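FAD-dependent oxidoreductase (Actinomadura kijaniata, PDB 3M9V) is a flavin-dependent oxidoreductase of the acyl-CoA dehydrogenase family that binds dTDP and takes part in making the sugar D-kijanose. Local coordinates at residues T50-T55 against A96-A101; V86-V91 against L100-Q105; A90-D95 against L264-G269; A271-D276 against A374-D379. All coordinates share one frame; numbering follows the deposited sequence. Where two conformers were deposited one is given.

Contact 1 of 4, residues T50-T55 against A96-A101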
loop_
_atom_site.group_PDB
_atom_site.type_symbol
_atom_site.label_atom_id
_atom_site.label_comp_id
_atom_site.label_asym_id
_atom_site.label_seq_id
_atom_site.Cartn_x
_atom_site.Cartn_y
_atom_site.Cartn_z
ATOM N N THR A 50 -12.597 18.031 -27.381
ATOM C CA THR A 50 -13.022 19.372 -27.762
ATOM C C THR A 50 -13.601 20.059 -26.533
ATOM O O THR A 50 -14.165 19.433 -25.632
ATOM C CB THR A 50 -14.143 19.342 -28.842
ATOM O OG1 THR A 50 -15.265 18.600 -28.346
ATOM C CG2 THR A 50 -13.655 18.740 -30.166
ATOM N N PHE A 51 -13.460 21.376 -26.504
ATOM C CA PHE A 51 -13.803 22.147 -25.322
ATOM C C PHE A 51 -15.324 22.384 -25.330
ATOM O O PHE A 51 -15.908 22.615 -26.387
ATOM C CB PHE A 51 -12.995 23.444 -25.364
ATOM C CG PHE A 51 -13.151 24.257 -24.132
ATOM C CD1 PHE A 51 -12.355 24.005 -23.014
ATOM C CD2 PHE A 51 -14.137 25.240 -24.079
ATOM C CE1 PHE A 51 -12.551 24.744 -21.854
ATOM C CE2 PHE A 51 -14.326 25.990 -22.924
ATOM C CZ PHE A 51 -13.538 25.740 -21.809
ATOM N N PRO A 52 -15.995 22.300 -24.174
ATOM C CA PRO A 52 -17.449 22.473 -24.222
ATOM C C PRO A 52 -17.841 23.960 -24.241
ATOM O O PRO A 52 -18.195 24.517 -23.203
ATOM C CB PRO A 52 -17.884 21.812 -22.911
ATOM C CG PRO A 52 -16.754 22.200 -21.937
ATOM C CD PRO A 52 -15.509 22.031 -22.803
ATOM N N THR A 53 -17.754 24.625 -25.395
ATOM C CA THR A 53 -17.931 26.074 -25.432
ATOM C C THR A 53 -19.339 26.451 -24.992
ATOM O O THR A 53 -19.536 27.498 -24.378
ATOM C CB THR A 53 -17.700 26.658 -26.838
ATOM O OG1 THR A 53 -18.512 25.928 -27.763
ATOM C CG2 THR A 53 -16.227 26.548 -27.235
ATOM N N ASP A 54 -20.311 25.586 -25.255
ATOM C CA ASP A 54 -21.697 25.903 -24.882
ATOM C C ASP A 54 -21.963 25.885 -23.379
ATOM O O ASP A 54 -22.819 26.616 -22.849
ATOM C CB ASP A 54 -22.699 24.916 -25.518
ATOM C CG ASP A 54 -22.243 23.462 -25.422
ATOM O OD1 ASP A 54 -23.029 22.536 -25.110
ATOM O OD2 ASP A 54 -21.037 23.243 -25.651
ATOM N N THR A 55 -21.238 25.029 -22.662
ATOM C CA THR A 55 -21.416 25.065 -21.211
ATOM C C THR A 55 -20.932 26.413 -20.701
ATOM O O THR A 55 -21.536 27.019 -19.807
ATOM C CB THR A 55 -20.529 23.970 -20.579
ATOM O OG1 THR A 55 -21.106 22.713 -20.945
ATOM C CG2 THR A 55 -20.477 24.155 -19.071
ATOM N N ALA A 96 -14.922 16.278 -15.108
ATOM C CA ALA A 96 -13.749 16.812 -14.427
ATOM C C ALA A 96 -13.051 17.880 -15.275
ATOM O O ALA A 96 -12.500 18.828 -14.702
ATOM C CB ALA A 96 -12.783 15.653 -14.194
ATOM N N SER A 97 -13.033 17.699 -16.595
ATOM C CA SER A 97 -12.469 18.728 -17.481
ATOM C C SER A 97 -13.180 20.051 -17.303
ATOM O O SER A 97 -12.504 21.070 -17.242
ATOM C CB SER A 97 -12.577 18.409 -18.982
ATOM O OG SER A 97 -11.757 17.286 -19.275
ATOM N N THR A 98 -14.511 20.042 -17.217
ATOM C CA THR A 98 -15.205 21.321 -17.049
ATOM C C THR A 98 -14.845 21.970 -15.717
ATOM O O THR A 98 -14.732 23.192 -15.600
ATOM C CB THR A 98 -16.737 21.078 -17.059
ATOM O OG1 THR A 98 -17.095 20.525 -18.329
ATOM C CG2 THR A 98 -17.534 22.341 -16.790
ATOM N N ALA A 99 -14.752 21.147 -14.675
ATOM C CA ALA A 99 -14.378 21.665 -13.364
ATOM C C ALA A 99 -12.972 22.270 -13.396
ATOM O O ALA A 99 -12.736 23.263 -12.717
ATOM C CB ALA A 99 -14.460 20.549 -12.290
ATOM N N LEU A 100 -12.039 21.644 -14.103
ATOM C CA LEU A 100 -10.642 22.045 -14.055
ATOM C C LEU A 100 -10.562 23.420 -14.743
ATOM O O LEU A 100 -9.911 24.344 -14.240
ATOM C CB LEU A 100 -9.779 21.041 -14.827
ATOM C CG LEU A 100 -8.311 21.480 -15.011
ATOM C CD1 LEU A 100 -7.723 21.644 -13.642
ATOM C CD2 LEU A 100 -7.450 20.478 -15.798
ATOM N N ALA A 101 -11.248 23.554 -15.882
ATOM C CA ALA A 101 -11.323 24.853 -16.536
ATOM C C ALA A 101 -12.028 25.886 -15.669
ATOM O O ALA A 101 -11.503 26.974 -15.540
ATOM C CB ALA A 101 -11.996 24.790 -17.905
HETATM O O HOH W 1 -19.311 20.885 -19.839
#
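F51 turns the edge of its ring, not a face, to the helix 96-118: CE1 meets the methyl CB of A101 at 4.0 Å, and that methyl lies close to the ring plane. The first torsion of F51, with CG trans to the backbone N (chi1 -174°), swings the ring to A101 although its CB does not point there. A101 is in turn about 5 Å, side chain to side chain, from S173, a residue that binds FMN in a structure of this protein, though no flavin is bound to this chain here. One face of the F51 ring is taken by the neighbouring proline, whose CD stands 3.5 Å above the plane of the F51 ring and toward its rim. P52 is at the centre of an inverse gamma turn and at the N-cap position of helix 53-61, and its CB points at the partner helix. Its ring runs slantwise to T98, with P52 CG 4.0 Å from T98 OG1. One helical turn on, T55 and T98 approach tip to tip through their methyls, CG2 to CG2 at 4.1 Å. A water joins the two hydroxyls, 2.8 Å from T55 OG1 and giving a hydrogen to T98 OG1 at 2.7 Å, so polar atoms between two buried threonines are bridged where no direct hydrogen bond links the segments. T98 OG1 also bonds to D95 OD1 just ahead of its helix. Around this N-terminal-domain contact, the V177 loop lies against F51, I38 of helix 35-48 touches both T55 and T98, and V91 of helix 81-94 backs T98.

Contact 2 of 4, residues V86-V91 against L100-Q105; sequences VALLAV and LALHMQ
L88 and H103 meet in the middle of an antiparallel helix pair, a helical hairpin of the N-terminal domain in which helix 81-94 turns almost at once into helix 96-118. The short segments run at 156° to each other with their axes 9.9 Å apart at closest approach. Two purely apolar contacts lie along the seam, both made on L102: its CG is 4.3 Å from L88 CD2, and its CD2 is 4.2 Å from V91 CG2. No hydrogen bond crosses between the segments. The other kind of contact sets an aliphatic branch against an aromatic ring and its backbone. L88 has CG beside its backbone N (chi1 -61°), and the two methyls part: CD2 rests against the backbone of H103, 3.8 Å from its N, while CD1 takes the side chain. With an alanine here both methyls would be gone, which would probably open a gap beside the H103 ring and leave L102 with only V91 against it across this pair. V266 of helix 264-283 backs L88, and the side chain of H103 is about 9 Å from the bound dTDP. At the imidazole, L88 CD1 comes in at the edge, near the ring plane, 3.7 Å from H103 CD2 and 3.6 Å from H103 CB.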
loop_
_atom_site.group_PDB
_atom_site.type_symbol
_atom_site.label_atom_id
_atom_site.label_comp_id
_atom_site.label_asym_id
_atom_site.label_seq_id
_atom_site.Cartn_x
_atom_site.Cartn_y
_atom_site.Cartn_z
ATOM N N VAL A 86 -16.059 23.177 -2.857
ATOM C CA VAL A 86 -17.314 22.403 -2.767
ATOM C C VAL A 86 -18.063 22.510 -4.088
ATOM O O VAL A 86 -18.608 21.536 -4.616
ATOM C CB VAL A 86 -18.213 22.897 -1.638
ATOM C CG1 VAL A 86 -19.621 22.215 -1.706
ATOM C CG2 VAL A 86 -17.559 22.565 -0.279
ATOM N N ALA A 87 -18.052 23.686 -4.697
ATOM C CA ALA A 87 -18.639 23.824 -6.036
ATOM C C ALA A 87 -17.904 23.065 -7.147
ATOM O O ALA A 87 -18.529 22.421 -8.013
ATOM C CB ALA A 87 -18.756 25.314 -6.343
ATOM N N LEU A 88 -16.567 23.114 -7.146
ATOM C CA LEU A 88 -15.784 22.329 -8.117
ATOM C C LEU A 88 -16.037 20.829 -7.999
ATOM O O LEU A 88 -16.063 20.089 -8.983
ATOM C CB LEU A 88 -14.281 22.609 -7.979
ATOM C CG LEU A 88 -13.928 24.079 -8.249
ATOM C CD1 LEU A 88 -12.425 24.358 -8.083
ATOM C CD2 LEU A 88 -14.324 24.406 -9.683
ATOM N N LEU A 89 -16.131 20.345 -6.766
ATOM C CA LEU A 89 -16.445 18.935 -6.532
ATOM C C LEU A 89 -17.781 18.576 -7.214
ATOM O O LEU A 89 -17.875 17.586 -7.961
ATOM C CB LEU A 89 -16.477 18.750 -5.000
ATOM C CG LEU A 89 -16.506 17.320 -4.445
ATOM C CD1 LEU A 89 -16.336 17.343 -2.899
ATOM C CD2 LEU A 89 -17.853 16.639 -4.781
ATOM N N ALA A 90 -18.823 19.374 -6.984
ATOM C CA ALA A 90 -20.119 19.068 -7.629
ATOM C C ALA A 90 -19.997 19.088 -9.161
ATOM O O ALA A 90 -20.516 18.195 -9.850
ATOM C CB ALA A 90 -21.226 20.080 -7.159
ATOM N N VAL A 91 -19.260 20.059 -9.708
ATOM C CA VAL A 91 -19.073 20.070 -11.162
ATOM C C VAL A 91 -18.275 18.854 -11.649
ATOM O O VAL A 91 -18.607 18.239 -12.665
ATOM C CB VAL A 91 -18.480 21.410 -11.684
ATOM C CG1 VAL A 91 -18.182 21.375 -13.197
ATOM C CG2 VAL A 91 -19.433 22.572 -11.395
ATOM N N LEU A 100 -12.039 21.644 -14.103
ATOM C CA LEU A 100 -10.642 22.045 -14.055
ATOM C C LEU A 100 -10.562 23.420 -14.743
ATOM O O LEU A 100 -9.911 24.344 -14.240
ATOM C CB LEU A 100 -9.779 21.041 -14.827
ATOM C CG LEU A 100 -8.311 21.480 -15.011
ATOM C CD1 LEU A 100 -7.723 21.644 -13.642
ATOM C CD2 LEU A 100 -7.450 20.478 -15.798
ATOM N N ALA A 101 -11.248 23.554 -15.882
ATOM C CA ALA A 101 -11.323 24.853 -16.536
ATOM C C ALA A 101 -12.028 25.886 -15.669
ATOM O O ALA A 101 -11.503 26.974 -15.540
ATOM C CB ALA A 101 -11.996 24.790 -17.905
ATOM N N LEU A 102 -13.208 25.577 -15.115
ATOM C CA LEU A 102 -13.848 26.513 -14.198
ATOM C C LEU A 102 -13.001 26.990 -13.016
ATOM O O LEU A 102 -13.095 28.155 -12.629
ATOM C CB LEU A 102 -15.167 25.940 -13.678
ATOM C CG LEU A 102 -16.017 26.851 -12.796
ATOM C CD1 LEU A 102 -16.431 28.034 -13.683
ATOM C CD2 LEU A 102 -17.271 26.077 -12.373
ATOM N N HIS A 103 -12.224 26.098 -12.404
ATOM C CA HIS A 103 -11.318 26.483 -11.328
ATOM C C HIS A 103 -10.434 27.673 -11.749
ATOM O O HIS A 103 -10.179 28.548 -10.920
ATOM C CB HIS A 103 -10.385 25.332 -10.934
ATOM C CG HIS A 103 -9.234 25.764 -10.079
ATOM N ND1 HIS A 103 -7.988 26.069 -10.593
ATOM C CD2 HIS A 103 -9.158 25.994 -8.745
ATOM C CE1 HIS A 103 -7.179 26.434 -9.610
ATOM N NE2 HIS A 103 -7.874 26.416 -8.482
ATOM N N MET A 104 -9.964 27.729 -12.993
ATOM C CA MET A 104 -9.024 28.811 -13.394
ATOM C C MET A 104 -9.772 30.150 -13.301
ATOM O O MET A 104 -9.254 31.156 -12.818
ATOM C CB MET A 104 -8.586 28.633 -14.865
ATOM C CG MET A 104 -7.754 27.364 -15.192
ATOM S SD MET A 104 -6.418 27.023 -14.017
ATOM C CE MET A 104 -5.343 28.376 -14.468
ATOM N N GLN A 105 -11.034 30.168 -13.723
ATOM C CA GLN A 105 -11.804 31.407 -13.598
ATOM C C GLN A 105 -12.087 31.790 -12.146
ATOM O O GLN A 105 -11.905 32.943 -11.753
ATOM C CB GLN A 105 -13.158 31.282 -14.288
ATOM C CG GLN A 105 -13.987 32.572 -14.172
ATOM C CD GLN A 105 -13.645 33.565 -15.297
ATOM O OE1 GLN A 105 -12.695 33.363 -16.056
ATOM N NE2 GLN A 105 -14.426 34.632 -15.405
#

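Contact 3 of 4, residues A90-D95 against L264-G269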
loop_
_atom_site.group_PDB
_atom_site.type_symbol
_atom_site.label_atom_id
_atom_site.label_comp_id
_atom_site.label_asym_id
_atom_site.label_seq_id
_atom_site.Cartn_x
_atom_site.Cartn_y
_atom_site.Cartn_z
ATOM N N ALA A 90 -18.823 19.374 -6.984
ATOM C CA ALA A 90 -20.119 19.068 -7.629
ATOM C C ALA A 90 -19.997 19.088 -9.161
ATOM O O ALA A 90 -20.516 18.195 -9.850
ATOM C CB ALA A 90 -21.226 20.080 -7.159
ATOM N N VAL A 91 -19.260 20.059 -9.708
ATOM C CA VAL A 91 -19.073 20.070 -11.162
ATOM C C VAL A 91 -18.275 18.854 -11.649
ATOM O O VAL A 91 -18.607 18.239 -12.665
ATOM C CB VAL A 91 -18.480 21.410 -11.684
ATOM C CG1 VAL A 91 -18.182 21.375 -13.197
ATOM C CG2 VAL A 91 -19.433 22.572 -11.395
ATOM N N ALA A 92 -17.211 18.510 -10.929
ATOM C CA ALA A 92 -16.372 17.384 -11.321
ATOM C C ALA A 92 -17.111 16.043 -11.307
ATOM O O ALA A 92 -16.787 15.168 -12.111
ATOM C CB ALA A 92 -15.112 17.329 -10.463
ATOM N N ARG A 93 -18.092 15.867 -10.427
ATOM C CA ARG A 93 -18.841 14.616 -10.475
ATOM C C ARG A 93 -19.561 14.525 -11.798
ATOM O O ARG A 93 -19.824 13.429 -12.245
ATOM C CB ARG A 93 -19.934 14.531 -9.405
ATOM C CG ARG A 93 -19.313 14.451 -8.060
ATOM C CD ARG A 93 -20.334 14.644 -6.976
ATOM N NE ARG A 93 -21.360 13.623 -7.124
ATOM C CZ ARG A 93 -22.139 13.264 -6.117
ATOM N NH1 ARG A 93 -21.987 13.820 -4.920
ATOM N NH2 ARG A 93 -23.061 12.343 -6.330
ATOM N N ALA A 94 -19.886 15.659 -12.411
ATOM C CA ALA A 94 -20.422 15.647 -13.772
ATOM C C ALA A 94 -19.366 15.591 -14.883
ATOM O O ALA A 94 -19.520 14.810 -15.833
ATOM C CB ALA A 94 -21.355 16.830 -13.940
ATOM N N ASP A 95 -18.287 16.377 -14.779
ATOM C CA ASP A 95 -17.236 16.254 -15.769
ATOM C C ASP A 95 -16.024 16.994 -15.203
ATOM O O ASP A 95 -16.089 18.172 -14.840
ATOM C CB ASP A 95 -17.634 16.939 -17.101
ATOM C CG ASP A 95 -16.488 16.928 -18.110
ATOM O OD1 ASP A 95 -15.951 17.963 -18.596
ATOM O OD2 ASP A 95 -16.107 15.785 -18.435
ATOM N N LEU A 264 -8.200 20.889 -5.559
ATOM C CA LEU A 264 -8.260 19.612 -4.878
ATOM C C LEU A 264 -9.710 19.107 -4.904
ATOM O O LEU A 264 -9.891 17.898 -4.949
ATOM C CB LEU A 264 -7.785 19.704 -3.416
ATOM C CG LEU A 264 -6.278 19.944 -3.178
ATOM C CD1 LEU A 264 -5.791 19.900 -1.719
ATOM C CD2 LEU A 264 -5.403 19.042 -4.082
ATOM N N GLY A 265 -10.698 19.999 -4.861
ATOM C CA GLY A 265 -12.097 19.616 -4.983
ATOM C C GLY A 265 -12.406 18.844 -6.253
ATOM O O GLY A 265 -13.310 17.998 -6.279
ATOM N N VAL A 266 -11.648 19.097 -7.317
ATOM C CA VAL A 266 -11.855 18.415 -8.608
ATOM C C VAL A 266 -11.638 16.902 -8.448
ATOM O O VAL A 266 -12.479 16.067 -8.797
ATOM C CB VAL A 266 -10.985 19.026 -9.720
ATOM C CG1 VAL A 266 -11.144 18.197 -11.016
ATOM C CG2 VAL A 266 -11.412 20.508 -9.942
ATOM N N TYR A 267 -10.532 16.555 -7.807
ATOM C CA TYR A 267 -10.079 15.143 -7.729
ATOM C C TYR A 267 -10.933 14.453 -6.668
ATOM O O TYR A 267 -11.275 13.277 -6.828
ATOM C CB TYR A 267 -8.568 15.084 -7.455
ATOM C CG TYR A 267 -7.882 15.820 -8.595
ATOM C CD1 TYR A 267 -7.879 15.250 -9.871
ATOM C CD2 TYR A 267 -7.269 17.066 -8.427
ATOM C CE1 TYR A 267 -7.291 15.902 -10.965
ATOM C CE2 TYR A 267 -6.668 17.726 -9.524
ATOM C CZ TYR A 267 -6.722 17.148 -10.777
ATOM O OH TYR A 267 -6.195 17.728 -11.894
ATOM N N VAL A 268 -11.336 15.206 -5.644
ATOM C CA VAL A 268 -12.299 14.648 -4.713
ATOM C C VAL A 268 -13.631 14.328 -5.417
ATOM O O VAL A 268 -14.253 13.294 -5.138
ATOM C CB VAL A 268 -12.575 15.563 -3.472
ATOM C CG1 VAL A 268 -13.571 14.865 -2.545
ATOM C CG2 VAL A 268 -11.279 15.929 -2.702
ATOM N N GLY A 269 -14.111 15.199 -6.303
ATOM C CA GLY A 269 -15.364 14.888 -7.025
ATOM C C GLY A 269 -15.276 13.704 -7.965
ATOM O O GLY A 269 -16.212 12.892 -8.060
#
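A92 presses its methyl straight onto the backbone of helix 264-283, and this is the tight part of the contact. CB of A92 is 3.4 Å from the carbonyl O of V266 and 4.2 Å from G269 CA, and its one side-chain neighbour across the contact is V266 CG1 at 4.1 Å. Small residues on both sides let the segment axes come within 7.5 Å. At G269 a methyl would point at helix 81-94 and fall about 3.0 Å from A92 CB, a clash, so the lack of a side chain is what lets the backbones close up here; the CA atoms of R93 and G269 are 4.9 Å apart. V266 has its CG1 trans to the backbone N (chi1 175°), which brings that methyl to A92, and A99 of helix 96-118 closes over both residues.

The other side is looser and open to solvent. R93 is exposed, and only the root of its long chain takes part: CG lies 3.5 Å from the carbonyl O of G269, a contact without a hydrogen bond. Beyond that point the chain bends at its third torsion (chi3 58°), and its guanidinium group forms a salt bridge with D276, farther along the same helix that G269 belongs to. The charged end therefore ties the two helices together beyond their close approach.

The segments cross at -47°, joining a helix of the N-terminal domain to one of the C-terminal domain. Such helix-to-helix docking of the two alpha-helical domains, with the beta domain between them in sequence, belongs to the acyl-CoA dehydrogenase fold.

Contact 4 of 4, residues A271-D276 against A374-D379; sequences AQAAYD and ARLLRD
L376 meets A273 and A274 where two helices of the C-terminal helical domain of the acyl-CoA dehydrogenase fold come together, helix 264-283 and the short helix 372-379. The leucine has more surface buried here than either alanine, and a single branch of it does the work. With CG beside the backbone N (chi1 -64°) and the chain extended from there, its methyl CD1 reaches over to the partner helix and settles between two successive alanines. CD1 of L376 is 3.9 Å from A274 CB and 4.0 Å from A273 CB, nearly the same distance, so the methyl is held between the two alanine methyls. Both alanine CB atoms point at helix 372-379, and because neither carries anything larger, the leucine can go down to the backbone between them. No hydrogen bond crosses between the segments; the side chains that meet are all apolar, and the contact lies away from the annotated ligand sites.

Helix 329-362 lies against the same spot, with V355 touching both A274 and L376. On the far side of helix 372-379, L217 of a second subunit packs on A374, L377 and R378, which places this helix close to a subunit interface. On the side of helix 264-283 turned to helix 291-323, Q272 NE2 donates to D276 OD1 at 3.1 Å, reaching the oxygen from above the carboxylate plane, while Q272 OE1 bonds to R308.

The leucine methyl ends at the A273-A274 peptide: L376 CD1 is 3.5 Å from A274 N and 3.7 Å from A274 CA.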
loop_
_atom_site.group_PDB
_atom_site.type_symbol
_atom_site.label_atom_id
_atom_site.label_comp_id
_atom_site.label_asym_id
_atom_site.label_seq_id
_atom_site.Cartn_x
_atom_site.Cartn_y
_atom_site.Cartn_z
ATOM N N ALA A 271 -13.261 11.067 -7.476
ATOM C CA ALA A 271 -13.380 9.882 -6.629
ATOM C C ALA A 271 -14.827 9.634 -6.187
ATOM O O ALA A 271 -15.269 8.490 -6.060
ATOM C CB ALA A 271 -12.458 10.030 -5.396
ATOM N N GLN A 272 -15.559 10.695 -5.861
ATOM C CA GLN A 272 -16.955 10.514 -5.450
ATOM C C GLN A 272 -17.795 9.882 -6.572
ATOM O O GLN A 272 -18.643 9.023 -6.320
ATOM C CB GLN A 272 -17.543 11.846 -4.954
ATOM C CG GLN A 272 -19.004 11.774 -4.426
ATOM C CD GLN A 272 -19.067 11.061 -3.094
ATOM O OE1 GLN A 272 -18.476 11.515 -2.118
ATOM N NE2 GLN A 272 -19.745 9.928 -3.051
ATOM N N ALA A 273 -17.567 10.305 -7.812
ATOM C CA ALA A 273 -18.418 9.921 -8.927
ATOM C C ALA A 273 -18.048 8.466 -9.223
ATOM O O ALA A 273 -18.938 7.700 -9.537
ATOM C CB ALA A 273 -18.179 10.821 -10.169
ATOM N N ALA A 274 -16.783 8.071 -9.076
ATOM C CA ALA A 274 -16.420 6.662 -9.225
ATOM C C ALA A 274 -17.123 5.760 -8.204
ATOM O O ALA A 274 -17.713 4.733 -8.527
ATOM C CB ALA A 274 -14.879 6.474 -9.152
ATOM N N TYR A 275 -17.115 6.169 -6.945
ATOM C CA TYR A 275 -17.736 5.388 -5.892
ATOM C C TYR A 275 -19.245 5.259 -6.159
ATOM O O TYR A 275 -19.791 4.157 -6.041
ATOM C CB TYR A 275 -17.533 6.131 -4.589
ATOM C CG TYR A 275 -18.036 5.419 -3.356
ATOM C CD1 TYR A 275 -17.868 4.044 -3.190
ATOM C CD2 TYR A 275 -18.662 6.113 -2.343
ATOM C CE1 TYR A 275 -18.325 3.392 -2.029
ATOM C CE2 TYR A 275 -19.089 5.481 -1.173
ATOM C CZ TYR A 275 -18.898 4.140 -1.016
ATOM O OH TYR A 275 -19.351 3.574 0.157
ATOM N N ASP A 276 -19.887 6.383 -6.493
ATOM C CA ASP A 276 -21.328 6.415 -6.751
ATOM C C ASP A 276 -21.721 5.485 -7.882
ATOM O O ASP A 276 -22.753 4.820 -7.799
ATOM C CB ASP A 276 -21.769 7.814 -7.172
ATOM C CG ASP A 276 -21.795 8.760 -5.997
ATOM O OD1 ASP A 276 -21.659 8.333 -4.836
ATOM O OD2 ASP A 276 -21.869 9.961 -6.261
ATOM N N ALA A 374 -13.849 4.429 -17.057
ATOM C CA ALA A 374 -12.665 4.354 -17.895
ATOM C C ALA A 374 -12.208 5.781 -18.103
ATOM O O ALA A 374 -11.009 6.062 -18.133
ATOM C CB ALA A 374 -13.017 3.710 -19.227
ATOM N N ARG A 375 -13.162 6.699 -18.228
ATOM C CA ARG A 375 -12.777 8.105 -18.290
ATOM C C ARG A 375 -12.279 8.664 -16.942
ATOM O O ARG A 375 -11.346 9.475 -16.899
ATOM C CB ARG A 375 -13.939 8.956 -18.832
ATOM C CG ARG A 375 -13.597 10.449 -18.886
ATOM C CD ARG A 375 -14.659 11.320 -19.571
ATOM N NE ARG A 375 -15.921 11.418 -18.847
ATOM C CZ ARG A 375 -17.020 10.719 -19.123
ATOM N NH1 ARG A 375 -18.106 10.908 -18.397
ATOM N NH2 ARG A 375 -17.066 9.799 -20.078
ATOM N N LEU A 376 -12.918 8.287 -15.839
ATOM C CA LEU A 376 -12.536 8.756 -14.502
ATOM C C LEU A 376 -11.132 8.245 -14.179
ATOM O O LEU A 376 -10.327 8.989 -13.601
ATOM C CB LEU A 376 -13.502 8.191 -13.473
ATOM C CG LEU A 376 -14.939 8.709 -13.668
ATOM C CD1 LEU A 376 -15.774 8.466 -12.416
ATOM C CD2 LEU A 376 -14.942 10.207 -13.976
ATOM N N LEU A 377 -10.816 7.026 -14.618
ATOM C CA LEU A 377 -9.451 6.563 -14.388
ATOM C C LEU A 377 -8.387 7.432 -15.088
ATOM O O LEU A 377 -7.278 7.655 -14.570
ATOM C CB LEU A 377 -9.302 5.102 -14.818
ATOM C CG LEU A 377 -7.886 4.526 -14.614
ATOM C CD1 LEU A 377 -7.632 4.216 -13.127
ATOM C CD2 LEU A 377 -7.684 3.215 -15.379
ATOM N N ARG A 378 -8.691 7.852 -16.313
ATOM C CA ARG A 378 -7.807 8.808 -16.972
ATOM C C ARG A 378 -7.821 10.195 -16.344
ATOM O O ARG A 378 -6.743 10.795 -16.189
ATOM C CB ARG A 378 -8.158 8.893 -18.460
ATOM C CG ARG A 378 -7.999 7.512 -19.105
ATOM C CD ARG A 378 -8.230 7.549 -20.641
ATOM N NE ARG A 378 -9.650 7.489 -20.968
ATOM C CZ ARG A 378 -10.376 8.549 -21.336
ATOM N NH1 ARG A 378 -11.657 8.438 -21.644
ATOM N NH2 ARG A 378 -9.844 9.757 -21.464
ATOM N N ASP A 379 -9.005 10.744 -16.071
ATOM C CA ASP A 379 -9.006 12.123 -15.568
ATOM C C ASP A 379 -8.370 12.211 -14.181
ATOM O O ASP A 379 -7.780 13.235 -13.812
ATOM C CB ASP A 379 -10.417 12.702 -15.421
ATOM C CG ASP A 379 -11.078 12.895 -16.760
ATOM O OD1 ASP A 379 -10.378 12.856 -17.781
ATOM O OD2 ASP A 379 -12.304 13.054 -16.769
#

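Contacts 1, 2 and 3 cluster, with centres 7 to 12 Å apart, and the centre of contact 4 lies 9 Å from that of contact 3. Helix 96-118 serves contacts 1 and 2, helix 81-94 serves contacts 2 and 3, and helix 264-283 serves contacts 3 and 4, so each contact hands a helix on to the next. Along the chain, contacts 1 and 2 close inside the N-terminal domain, whereas contact 3 spans the intervening beta domain and contact 4 follows in the C-terminal domain. Together they make one continuous helical body from two domains, running from near the flavin and dTDP sites out toward a subunit interface.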